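Local coordinates for matrix protein VP40 (Lake Victoria marburgvirus, PDB 5B0V), which drives assembly and budding of virus particles as the matrix protein, engaging host proteins of the multivesicular body pathway, at residues A[203-208]-A[307-312]. Sequence-based numbering, arbitrary orientation.
Sequences NTMHPA and LAYANP
The carbonyl oxygen of A308 takes the backbone N-H of H206, with A308 O to H206 N at 2.7 Å, and M205 CA also lies against this oxygen in a CA-H...O contact. The return bond runs from A308 N to H206 O at 2.9 Å. H206 and A308 thus form an antiparallel hydrogen-bonded pair, and P207 faces L307 beside it as a non-hydrogen-bonded pair.

M205, present as selenomethionine, lies over one face of the Y309 ring. Its CG is 3.8 Å from the centroid of that ring in a CH-pi contact, and the selenium follows at 4.2 Å from the same Y309 centroid, a Met-aromatic contact. The side chain runs extended through chi2 (-178°) and then bends at chi3 (99°), which takes CE back toward the carbonyl of L307. N203 O comes to the edge of the same ring, near its plane. On the sheet face that carries M205, P207, L307 and Y309, L307 CD2 rests against P207 CD at 4.2 Å. On the face carrying H206 and A308, the A308 methyl meets that of A208, CB to CB, at 3.9 Å.

The contact joins 304-309, an outermost strand within this chain, to 205-210, the middle strand of a small three-stranded antiparallel sheet at the surface of the C-terminal domain. On its other side, the P207 carbonyl oxygen accepts a backbone hydrogen bond from L220, just past strand 218-219. Helix 237-243 packs on P207 and L307 through L239, while K199 of helix 197-201 touches H206 and, in the loop beyond the strand, A310.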
ATOM      1  N   ASN A 203       0.041  30.031  -8.656  1.00 45.23           N
ATOM      2  CA  ASN A 203       0.621  29.897 -10.010  1.00 44.56           C
ATOM      3  C   ASN A 203       1.672  30.923 -10.221  1.00 42.67           C
ATOM      4  O   ASN A 203       1.852  31.414 -11.312  1.00 43.78           O
ATOM      5  CB  ASN A 203      -0.442  30.020 -11.092  1.00 46.47           C
ATOM      6  CG  ASN A 203      -1.439  31.100 -10.780  1.00 49.77           C
ATOM      7  OD1 ASN A 203      -1.065  32.196 -10.375  1.00 49.23           O
ATOM      8  ND2 ASN A 203      -2.724  30.788 -10.930  1.00 53.12           N
ATOM      9  N   THR A 204       2.346  31.253  -9.137  1.00 41.27           N
ATOM     10  CA  THR A 204       3.423  32.200  -9.153  1.00 40.23           C
ATOM     11  C   THR A 204       4.688  31.419  -9.377  1.00 37.64           C
ATOM     12  O   THR A 204       4.742  30.237  -9.043  1.00 36.93           O
ATOM     13  CB  THR A 204       3.532  32.912  -7.804  1.00 41.04           C
ATOM     14  OG1 THR A 204       2.221  33.245  -7.365  1.00 41.70           O
ATOM     15  CG2 THR A 204       4.383  34.195  -7.921  1.00 42.28           C
HETATM   16  N   MSE A 205       5.693  32.094  -9.938  1.00 36.52           N
HETATM   17  CA  MSE A 205       7.013  31.497 -10.199  1.00 34.86           C
HETATM   18  C   MSE A 205       8.014  32.069  -9.242  1.00 33.78           C
HETATM   19  O   MSE A 205       7.842  33.183  -8.775  1.00 34.70           O
HETATM   20  CB  MSE A 205       7.380  31.774 -11.651  1.00 34.64           C
HETATM   21  CG  MSE A 205       6.534  30.855 -12.513  1.00 35.06           C
HETATM   22 SE   MSE A 205       6.909  31.039 -14.412  1.00 35.06          SE
HETATM   23  CE  MSE A 205       8.097  29.484 -14.644  1.00 34.17           C
ATOM     24  N   HIS A 206       9.030  31.304  -8.871  1.00 32.50           N
ATOM     25  CA  HIS A 206       9.967  31.782  -7.856  1.00 32.62           C
ATOM     26  C   HIS A 206      11.365  31.374  -8.160  1.00 31.89           C
ATOM     27  O   HIS A 206      11.578  30.444  -8.916  1.00 32.18           O
ATOM     28  CB  HIS A 206       9.609  31.258  -6.477  1.00 32.76           C
ATOM     29  CG  HIS A 206       8.159  31.378  -6.182  1.00 34.12           C
ATOM     30  ND1 HIS A 206       7.638  32.384  -5.404  1.00 35.39           N
ATOM     31  CD2 HIS A 206       7.102  30.658  -6.627  1.00 35.48           C
ATOM     32  CE1 HIS A 206       6.323  32.257  -5.348  1.00 36.54           C
ATOM     33  NE2 HIS A 206       5.971  31.221  -6.088  1.00 36.88           N
ATOM     34  N   PRO A 207      12.325  32.062  -7.549  1.00 31.37           N
ATOM     35  CA  PRO A 207      13.693  31.703  -7.785  1.00 31.27           C
ATOM     36  C   PRO A 207      13.914  30.250  -7.474  1.00 30.62           C
ATOM     37  O   PRO A 207      13.492  29.760  -6.425  1.00 30.26           O
ATOM     38  CB  PRO A 207      14.446  32.585  -6.800  1.00 31.74           C
ATOM     39  CG  PRO A 207      13.594  33.780  -6.652  1.00 31.62           C
ATOM     40  CD  PRO A 207      12.200  33.276  -6.733  1.00 31.23           C
ATOM     41  N   ALA A 208      14.558  29.566  -8.402  1.00 31.26           N
ATOM     42  CA  ALA A 208      14.870  28.158  -8.254  1.00 30.90           C
ATOM     43  C   ALA A 208      16.221  27.872  -8.861  1.00 31.54           C
ATOM     44  O   ALA A 208      16.687  28.624  -9.739  1.00 31.59           O
ATOM     45  CB  ALA A 208      13.836  27.345  -8.968  1.00 31.31           C
ATOM     46  N   LEU A 307      13.362  30.785 -12.762  1.00 30.96           N
ATOM     47  CA  LEU A 307      12.112  30.980 -12.066  1.00 30.78           C
ATOM     48  C   LEU A 307      11.260  29.770 -12.363  1.00 31.44           C
ATOM     49  O   LEU A 307      11.077  29.404 -13.516  1.00 32.17           O
ATOM     50  CB  LEU A 307      11.417  32.221 -12.579  1.00 31.81           C
ATOM     51  CG  LEU A 307      12.101  33.563 -12.287  1.00 32.19           C
ATOM     52  CD1 LEU A 307      11.623  34.655 -13.232  1.00 33.32           C
ATOM     53  CD2 LEU A 307      11.859  33.961 -10.854  1.00 31.40           C
ATOM     54  N   ALA A 308      10.787  29.090 -11.325  1.00 31.95           N
ATOM     55  CA  ALA A 308       9.948  27.920 -11.521  1.00 32.11           C
ATOM     56  C   ALA A 308       8.686  28.030 -10.691  1.00 32.90           C
ATOM     57  O   ALA A 308       8.641  28.764  -9.698  1.00 33.81           O
ATOM     58  CB  ALA A 308      10.704  26.671 -11.158  1.00 31.60           C
ATOM     59  N   TYR A 309       7.655  27.308 -11.122  1.00 33.11           N
ATOM     60  CA  TYR A 309       6.459  27.135 -10.322  1.00 32.67           C
ATOM     61  C   TYR A 309       6.776  26.276  -9.128  1.00 32.04           C
ATOM     62  O   TYR A 309       7.539  25.310  -9.220  1.00 31.82           O
ATOM     63  CB  TYR A 309       5.368  26.433 -11.108  1.00 33.38           C
ATOM     64  CG  TYR A 309       4.774  27.260 -12.223  1.00 35.32           C
ATOM     65  CD1 TYR A 309       3.965  28.365 -11.940  1.00 36.26           C
ATOM     66  CD2 TYR A 309       4.983  26.916 -13.555  1.00 36.00           C
ATOM     67  CE1 TYR A 309       3.401  29.097 -12.949  1.00 37.24           C
ATOM     68  CE2 TYR A 309       4.414  27.647 -14.572  1.00 37.31           C
ATOM     69  CZ  TYR A 309       3.634  28.735 -14.262  1.00 38.06           C
ATOM     70  OH  TYR A 309       3.097  29.479 -15.277  1.00 41.20           O
ATOM     71  N   ALA A 310       6.181  26.619  -7.996  1.00 32.91           N
ATOM     72  CA  ALA A 310       6.222  25.749  -6.826  1.00 32.28           C
ATOM     73  C   ALA A 310       5.105  24.726  -6.913  1.00 31.76           C
ATOM     74  O   ALA A 310       5.242  23.604  -6.482  1.00 31.59           O
ATOM     75  CB  ALA A 310       6.102  26.582  -5.574  1.00 33.04           C
ATOM     76  N   ASN A 311       3.993  25.137  -7.483  1.00 34.26           N
ATOM     77  CA  ASN A 311       2.835  24.290  -7.624  1.00 36.00           C
ATOM     78  C   ASN A 311       3.168  23.105  -8.496  1.00 35.96           C
ATOM     79  O   ASN A 311       3.375  23.293  -9.692  1.00 34.94           O
ATOM     80  CB  ASN A 311       1.686  25.110  -8.226  1.00 38.06           C
ATOM     81  CG  ASN A 311       0.432  24.303  -8.440  1.00 39.69           C
ATOM     82  OD1 ASN A 311       0.486  23.105  -8.721  1.00 40.89           O
ATOM     83  ND2 ASN A 311      -0.720  24.957  -8.303  1.00 40.79           N
ATOM     84  N   PRO A 312       3.176  21.875  -7.904  1.00 37.73           N
ATOM     85  CA  PRO A 312       3.625  20.663  -8.577  1.00 38.43           C
ATOM     86  C   PRO A 312       2.719  20.220  -9.724  1.00 40.45           C
ATOM     87  O   PRO A 312       3.154  19.468 -10.593  1.00 41.93           O
ATOM     88  CB  PRO A 312       3.625  19.622  -7.458  1.00 37.86           C
ATOM     89  CG  PRO A 312       2.536  20.047  -6.558  1.00 38.17           C
ATOM     90  CD  PRO A 312       2.622  21.555  -6.569  1.00 38.44           C
TER